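Local coordinates for protein copper-transporting ATPase PAA1, chloroplastic (Arabidopsis thaliana, PDB 5LBD) that uses the energy of ATP hydrolysis to move monovalent copper across the chloroplast envelope into the stroma, and is represented here by its nucleotide-binding N-domain, at residues Ala34-Asn39 with Ser73-Ile78; Gly87-Val92 with Val115-Val120. The protein carries 2 engineered substitutions. One frame throughout, in Å; residues are numbered along the deposited sequence. Where two conformers were deposited one is given.

Interaction 1: residues Ala34-Asn39 with Ser73-Ile78; sequences AAVESN and SGAVAI
V36 stands with CG1 anti to its own backbone N (chi1 177°), which spreads its two methyls along strand 74-79. CG1 goes toward A75 and CG2 toward A77. This is helix-on-sheet packing in the N-domain of a P1B-type ATPase: the C-terminal part of helix 26-37 lies on one face of the antiparallel sheet. V36 CG1 meets A75 CB at 3.9 Å and also lies over the backbone, 4.0 Å from V76 N. V36 CG2 is 4.1 Å from A77 N and 4.2 Å from A77 CB. The two methyls thus follow the strand, one over each alanine. V76 sits between them in sequence, but its side chain leaves from the other face. The short alanine side chains let the helix come close, and the CA atoms of V36 and A77 are 5.5 Å apart. V36 also touches V79 and V84, so it packs on two neighbouring strands. Cutting V36 back to an alanine removes both methyls and would probably leave a gap above A75 and A77.

E37 comes in alongside. Its chain bends at chi2 (-68°), and this swings the carboxylate over the strand. No hydrogen bond or salt bridge crosses between the two segments; the contact is made by van der Waals packing. By comparison with other P1B-type ATPases, E37 and G74 probably belong to the nucleotide pocket. G74 forms a classic beta bulge with S73 opposite strand 68-70, and at its backbone angles a CB would be jammed against S73 O. The carboxylate of E37 reaches the strand through OE2, which lies 4.0 Å from A75 CB.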
ATOM      1  N   ALA A  34       4.105  -1.049   3.712  1.00 14.84           N
ATOM      2  CA  ALA A  34       5.195  -1.961   3.997  1.00 14.94           C
ATOM      3  C   ALA A  34       4.837  -2.962   5.084  1.00 16.93           C
ATOM      4  O   ALA A  34       5.350  -4.075   5.078  1.00 17.28           O
ATOM      5  CB  ALA A  34       6.437  -1.187   4.392  1.00 16.35           C
ATOM      6  N   ALA A  35       4.012  -2.573   6.053  1.00 15.25           N
ATOM      7  CA  ALA A  35       3.605  -3.514   7.083  1.00 17.58           C
ATOM      8  C   ALA A  35       2.796  -4.661   6.489  1.00 15.64           C
ATOM      9  O   ALA A  35       2.945  -5.816   6.890  1.00 18.11           O
ATOM     10  CB  ALA A  35       2.784  -2.799   8.138  1.00 19.14           C
ATOM     11  N   VAL A  36       1.942  -4.346   5.523  1.00 15.17           N
ATOM     12  CA  VAL A  36       1.213  -5.389   4.802  1.00 15.60           C
ATOM     13  C   VAL A  36       2.177  -6.266   4.016  1.00 15.87           C
ATOM     14  O   VAL A  36       2.032  -7.500   3.987  1.00 19.35           O
ATOM     15  CB  VAL A  36       0.170  -4.733   3.877  1.00 15.98           C
ATOM     16  CG1 VAL A  36      -0.574  -5.804   3.026  1.00 19.56           C
ATOM     17  CG2 VAL A  36      -0.824  -3.933   4.687  1.00 19.68           C
ATOM     18  N   GLU A  37       3.116  -5.633   3.317  1.00 17.07           N
ATOM     19  CA  GLU A  37       4.017  -6.293   2.372  1.00 20.90           C
ATOM     20  C   GLU A  37       5.264  -6.892   3.018  1.00 18.35           C
ATOM     21  O   GLU A  37       6.072  -7.469   2.295  1.00 20.16           O
ATOM     22  CB  GLU A  37       4.451  -5.300   1.285  1.00 20.81           C
ATOM     23  CG  GLU A  37       3.305  -4.768   0.446  1.00 22.15           C
ATOM     24  CD  GLU A  37       2.668  -5.814  -0.424  1.00 35.96           C
ATOM     25  OE1 GLU A  37       3.344  -6.785  -0.839  1.00 30.82           O
ATOM     26  OE2 GLU A  37       1.460  -5.694  -0.665  1.00 36.37           O
ATOM     27  N   SER A  38       5.379  -6.866   4.349  1.00 21.01           N
ATOM     28  CA  SER A  38       6.669  -7.067   5.024  1.00 20.54           C
ATOM     29  C   SER A  38       7.359  -8.365   4.632  1.00 24.68           C
ATOM     30  O   SER A  38       8.588  -8.386   4.495  1.00 31.71           O
ATOM     31  CB  SER A  38       6.485  -6.985   6.534  1.00 33.22           C
ATOM     32  OG  SER A  38       5.621  -7.992   7.001  1.00 54.38           O
ATOM     33  N   ASN A  39       6.616  -9.462   4.477  1.00 20.81           N
ATOM     34  CA  ASN A  39       7.242 -10.738   4.194  1.00 25.88           C
ATOM     35  C   ASN A  39       7.137 -11.164   2.739  1.00 23.44           C
ATOM     36  O   ASN A  39       7.448 -12.323   2.442  1.00 25.48           O
ATOM     37  CB  ASN A  39       6.630 -11.823   5.075  1.00 33.98           C
ATOM     38  CG  ASN A  39       6.917 -11.597   6.531  1.00 29.88           C
ATOM     39  OD1 ASN A  39       8.034 -11.222   6.906  1.00 30.33           O
ATOM     40  ND2 ASN A  39       5.902 -11.779   7.367  1.00 43.91           N
ATOM     41  N   SER A  73      -4.242  -9.394  -7.683  1.00 17.47           N
ATOM     42  CA  SER A  73      -5.212  -8.396  -7.281  1.00 17.02           C
ATOM     43  C   SER A  73      -4.729  -7.555  -6.113  1.00 17.00           C
ATOM     44  O   SER A  73      -4.706  -6.338  -6.210  1.00 17.32           O
ATOM     45  CB  SER A  73      -6.530  -9.071  -6.905  1.00 23.23           C
ATOM     46  OG  SER A  73      -7.081  -9.744  -8.029  1.00 24.23           O
ATOM     47  N   GLY A  74      -4.312  -8.162  -5.009  1.00 15.10           N
ATOM     48  CA  GLY A  74      -3.735  -7.367  -3.937  1.00 14.14           C
ATOM     49  C   GLY A  74      -3.595  -8.167  -2.664  1.00 15.30           C
ATOM     50  O   GLY A  74      -3.816  -9.379  -2.624  1.00 15.55           O
ATOM     51  N   ALA A  75      -3.209  -7.437  -1.621  1.00 15.22           N
ATOM     52  CA  ALA A  75      -3.060  -7.957  -0.278  1.00 14.20           C
ATOM     53  C   ALA A  75      -3.740  -7.030   0.710  1.00 13.95           C
ATOM     54  O   ALA A  75      -4.036  -5.867   0.410  1.00 14.03           O
ATOM     55  CB  ALA A  75      -1.583  -8.124   0.105  1.00 17.54           C
ATOM     56  N   VAL A  76      -3.983  -7.563   1.904  1.00 15.55           N
ATOM     57  CA  VAL A  76      -4.614  -6.825   2.992  1.00 16.59           C
ATOM     58  C   VAL A  76      -4.101  -7.380   4.313  1.00 15.19           C
ATOM     59  O   VAL A  76      -3.786  -8.571   4.427  1.00 17.86           O
ATOM     60  CB  VAL A  76      -6.159  -6.919   2.885  1.00 17.33           C
ATOM     61  CG1 VAL A  76      -6.612  -8.343   2.877  1.00 21.41           C
ATOM     62  CG2 VAL A  76      -6.857  -6.121   4.013  1.00 21.03           C
ATOM     63  N   ALA A  77      -3.999  -6.514   5.320  1.00 16.70           N
ATOM     64  CA  ALA A  77      -3.716  -6.945   6.679  1.00 15.76           C
ATOM     65  C   ALA A  77      -4.285  -5.881   7.594  1.00 16.76           C
ATOM     66  O   ALA A  77      -4.653  -4.790   7.153  1.00 20.44           O
ATOM     67  CB  ALA A  77      -2.206  -7.165   6.905  1.00 19.70           C
ATOM     68  N   ILE A  78      -4.371  -6.197   8.866  1.00 16.53           N
ATOM     69  CA  ILE A  78      -4.710  -5.204   9.867  1.00 18.40           C
ATOM     70  C   ILE A  78      -3.406  -4.638  10.387  1.00 19.07           C
ATOM     71  O   ILE A  78      -2.560  -5.370  10.898  1.00 23.00           O
ATOM     72  CB  ILE A  78      -5.541  -5.798  11.000  1.00 20.66           C
ATOM     73  CG1 ILE A  78      -6.796  -6.455  10.434  1.00 22.90           C
ATOM     74  CG2 ILE A  78      -5.898  -4.741  12.052  1.00 25.67           C
ATOM     75  CD1 ILE A  78      -7.721  -5.519   9.741  1.00 32.05           C
TER

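Interaction 2: residues Gly87-Val92 with Val115-Val120; sequences GTLEWV and VVYIGV
The Y117 ring has L89 over one face and the carbonyl oxygen of G87 at its edge, in the ring plane. The setting is the antiparallel sheet of the N-domain, where strand 82-87 ends and helix 89-94 begins at once. L89 CB makes a CH-pi contact. It lies 4.0 Å from the centroid of the Y117 ring and 20° off the ring normal, displaced toward the CD1 and CE1 rim. L89 CG is anti to the backbone N (chi1 -179°), which carries the branched end on across the ring. L89 CD1 then lies 3.9 Å from Y117 CD2, on the far rim. The leucine thus spans the ring with two carbons.

The backbones also join. G87 and Y117 form an antiparallel hydrogen-bonded pair. Y117 N gives a short, nearly straight bond to G87 O (2.7 Å, 168°), and G87 N gives one to Y117 O (3.0 Å). A side chain at G87 would collide with W91 CD1, and its backbone angles would also press a CB against the preceding carbonyl.

V92, one turn further on, lies against the same strand. It was modelled in two conformers, so its exact contacts are less certain. In one of them, CG2 packs on Y117 CB at 3.9 Å. G119 has no side chain to hinder this approach. Y117 also touches V127 of strand 123-130, while I118 faces the other way, onto helix 26-37. The turn into helix 89-94 is fixed by T88 as N-cap: its OG1 accepts a hydrogen bond from W91 N at 3.0 Å.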
ATOM      1  N   GLY A  87      -2.929  -2.894  -3.590  1.00 13.16           N
ATOM      2  CA  GLY A  87      -3.207  -3.629  -4.812  1.00 15.28           C
ATOM      3  C   GLY A  87      -3.830  -2.799  -5.897  1.00 15.71           C
ATOM      4  O   GLY A  87      -3.605  -1.589  -5.981  1.00 14.90           O
ATOM      5  N   THR A  88      -4.550  -3.479  -6.786  1.00 14.27           N
ATOM      6  CA  THR A  88      -5.198  -2.770  -7.868  1.00 12.64           C
ATOM      7  C   THR A  88      -6.282  -1.838  -7.332  1.00 14.59           C
ATOM      8  O   THR A  88      -6.779  -1.984  -6.215  1.00 15.59           O
ATOM      9  CB  THR A  88      -5.880  -3.734  -8.851  1.00 17.22           C
ATOM     10  OG1 THR A  88      -6.927  -4.419  -8.169  1.00 18.12           O
ATOM     11  CG2 THR A  88      -4.909  -4.730  -9.420  1.00 17.93           C
ATOM     12  N   LEU A  89      -6.696  -0.914  -8.190  1.00 16.69           N
ATOM     13  CA  LEU A  89      -7.807  -0.042  -7.837  1.00 17.38           C
ATOM     14  C   LEU A  89      -9.065  -0.857  -7.547  1.00 21.35           C
ATOM     15  O   LEU A  89      -9.790  -0.571  -6.587  1.00 18.31           O
ATOM     16  CB  LEU A  89      -8.042   0.952  -8.961  1.00 19.39           C
ATOM     17  CG  LEU A  89      -9.163   1.971  -8.737  1.00 23.34           C
ATOM     18  CD1 LEU A  89      -8.876   2.787  -7.476  1.00 26.42           C
ATOM     19  CD2 LEU A  89      -9.347   2.865  -9.930  1.00 32.06           C
ATOM     20  N   GLU A  90      -9.307  -1.908  -8.339  1.00 20.48           N
ATOM     21  CA  GLU A  90     -10.470  -2.769  -8.109  1.00 20.02           C
ATOM     22  C   GLU A  90     -10.398  -3.421  -6.746  1.00 16.31           C
ATOM     23  O   GLU A  90     -11.415  -3.525  -6.049  1.00 19.63           O
ATOM     24  CB  GLU A  90     -10.581  -3.855  -9.188  1.00 23.09           C
ATOM     25  CG  GLU A  90     -10.549  -3.348 -10.618  1.00 39.80           C
ATOM     26  CD  GLU A  90      -9.116  -3.377 -11.212  1.00 60.77           C
ATOM     27  OE1 GLU A  90      -8.375  -2.373 -11.058  1.00 27.66           O
ATOM     28  OE2 GLU A  90      -8.716  -4.415 -11.810  1.00 60.77           O
ATOM     29  N   TRP A  91      -9.200  -3.872  -6.349  1.00 16.29           N
ATOM     30  CA  TRP A  91      -9.007  -4.539  -5.063  1.00 14.44           C
ATOM     31  C   TRP A  91      -9.312  -3.611  -3.902  1.00 14.54           C
ATOM     32  O   TRP A  91     -10.024  -3.975  -2.962  1.00 16.53           O
ATOM     33  CB  TRP A  91      -7.562  -5.041  -4.980  1.00 16.26           C
ATOM     34  CG  TRP A  91      -7.088  -5.567  -3.703  1.00 13.48           C
ATOM     35  CD1 TRP A  91      -6.285  -4.936  -2.799  1.00 16.17           C
ATOM     36  CD2 TRP A  91      -7.328  -6.879  -3.188  1.00 16.62           C
ATOM     37  NE1 TRP A  91      -6.030  -5.773  -1.746  1.00 15.76           N
ATOM     38  CE2 TRP A  91      -6.656  -6.979  -1.966  1.00 15.83           C
ATOM     39  CE3 TRP A  91      -8.055  -7.974  -3.647  1.00 17.10           C
ATOM     40  CZ2 TRP A  91      -6.669  -8.141  -1.193  1.00 18.43           C
ATOM     41  CZ3 TRP A  91      -8.077  -9.139  -2.878  1.00 19.28           C
ATOM     42  CH2 TRP A  91      -7.404  -9.211  -1.661  1.00 16.21           C
ATOM     43  N   VAL A  92      -8.800  -2.391  -3.947  0.53 14.49           N
ATOM     44  CA  VAL A  92      -9.001  -1.512  -2.813  0.53 16.50           C
ATOM     45  C   VAL A  92     -10.442  -1.032  -2.747  0.53 16.32           C
ATOM     46  O   VAL A  92     -10.976  -0.825  -1.656  0.53 17.88           O
ATOM     47  CB  VAL A  92      -7.994  -0.350  -2.869  0.53 13.50           C
ATOM     48  CG1 VAL A  92      -6.552  -0.901  -2.924  0.53 14.09           C
ATOM     49  CG2 VAL A  92      -8.282   0.595  -4.026  0.53 16.49           C
ATOM     50  N   VAL A 115       1.760   0.647 -10.976  1.00 24.58           N
ATOM     51  CA  VAL A 115       1.219   1.388  -9.846  1.00 22.62           C
ATOM     52  C   VAL A 115       0.490   0.441  -8.908  1.00 18.38           C
ATOM     53  O   VAL A 115      -0.002  -0.621  -9.309  1.00 22.66           O
ATOM     54  CB  VAL A 115       0.250   2.525 -10.257  1.00 28.83           C
ATOM     55  CG1 VAL A 115       0.857   3.428 -11.353  1.00 29.20           C
ATOM     56  CG2 VAL A 115      -1.099   1.990 -10.696  1.00 37.55           C
ATOM     57  N   VAL A 116       0.454   0.802  -7.644  0.66 15.61           N
ATOM     58  CA  VAL A 116      -0.438   0.158  -6.690  0.66 17.94           C
ATOM     59  C   VAL A 116      -1.222   1.225  -5.941  0.66 18.04           C
ATOM     60  O   VAL A 116      -0.787   2.373  -5.785  0.66 19.49           O
ATOM     61  CB  VAL A 116       0.323  -0.769  -5.716  0.66 25.49           C
ATOM     62  CG1 VAL A 116       1.201  -1.724  -6.500  0.66 36.22           C
ATOM     63  CG2 VAL A 116       1.157   0.022  -4.740  0.66 20.77           C
ATOM     64  N   TYR A 117      -2.417   0.847  -5.519  1.00 15.70           N
ATOM     65  CA  TYR A 117      -3.291   1.690  -4.730  1.00 12.74           C
ATOM     66  C   TYR A 117      -3.281   1.199  -3.288  1.00 15.14           C
ATOM     67  O   TYR A 117      -3.150  -0.004  -3.027  1.00 16.60           O
ATOM     68  CB  TYR A 117      -4.712   1.696  -5.296  1.00 15.52           C
ATOM     69  CG  TYR A 117      -4.811   2.414  -6.640  1.00 19.11           C
ATOM     70  CD1 TYR A 117      -4.475   1.783  -7.800  1.00 17.27           C
ATOM     71  CD2 TYR A 117      -5.151   3.753  -6.697  1.00 21.80           C
ATOM     72  CE1 TYR A 117      -4.523   2.434  -9.034  1.00 22.04           C
ATOM     73  CE2 TYR A 117      -5.227   4.413  -7.936  1.00 36.22           C
ATOM     74  CZ  TYR A 117      -4.896   3.731  -9.086  1.00 29.62           C
ATOM     75  OH  TYR A 117      -4.928   4.331 -10.317  1.00 28.89           O
ATOM     76  N   ILE A 118      -3.481   2.133  -2.381  1.00 15.60           N
ATOM     77  CA  ILE A 118      -3.483   1.890  -0.954  1.00 17.74           C
ATOM     78  C   ILE A 118      -4.826   2.322  -0.400  1.00 16.43           C
ATOM     79  O   ILE A 118      -5.219   3.489  -0.536  1.00 17.95           O
ATOM     80  CB  ILE A 118      -2.362   2.648  -0.246  1.00 17.53           C
ATOM     81  CG1 ILE A 118      -1.010   2.420  -0.939  1.00 21.81           C
ATOM     82  CG2 ILE A 118      -2.316   2.220   1.200  1.00 20.28           C
ATOM     83  CD1 ILE A 118      -0.613   0.991  -1.069  1.00 21.59           C
ATOM     84  N   GLY A 119      -5.529   1.385   0.235  1.00 16.03           N
ATOM     85  CA  GLY A 119      -6.715   1.710   0.997  1.00 17.57           C
ATOM     86  C   GLY A 119      -6.427   1.602   2.484  1.00 16.52           C
ATOM     87  O   GLY A 119      -5.652   0.739   2.926  1.00 19.21           O
ATOM     88  N   VAL A 120      -7.096   2.448   3.256  1.00 19.02           N
ATOM     89  CA  VAL A 120      -7.037   2.404   4.714  1.00 19.52           C
ATOM     90  C   VAL A 120      -8.469   2.491   5.200  1.00 21.49           C
ATOM     91  O   VAL A 120      -9.128   3.520   5.011  1.00 22.70           O
ATOM     92  CB  VAL A 120      -6.180   3.528   5.313  1.00 20.73           C
ATOM     93  CG1 VAL A 120      -6.106   3.346   6.791  1.00 28.98           C
ATOM     94  CG2 VAL A 120      -4.797   3.454   4.741  1.00 23.42           C
TER

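Both contacts hold a helix to the same antiparallel sheet, but on opposite faces. Interaction 1 is buried and relies on small apolar groups, with no hydrogen bond across it. Interaction 2 is partly buried and mixes strand pairing with aromatic and aliphatic packing. Their centres are about 11 Å apart, and strand 82-87 lies between strands 74-79 and 115-120. The segments 73-78 and 87-92 also meet directly. S73 O probably accepts from T88 N at 2.9 Å, and A75 O from W91 NE1 at 2.9 Å. The W91 side chain therefore ties helix 89-94 to the strand that carries helix 26-37 on its other side.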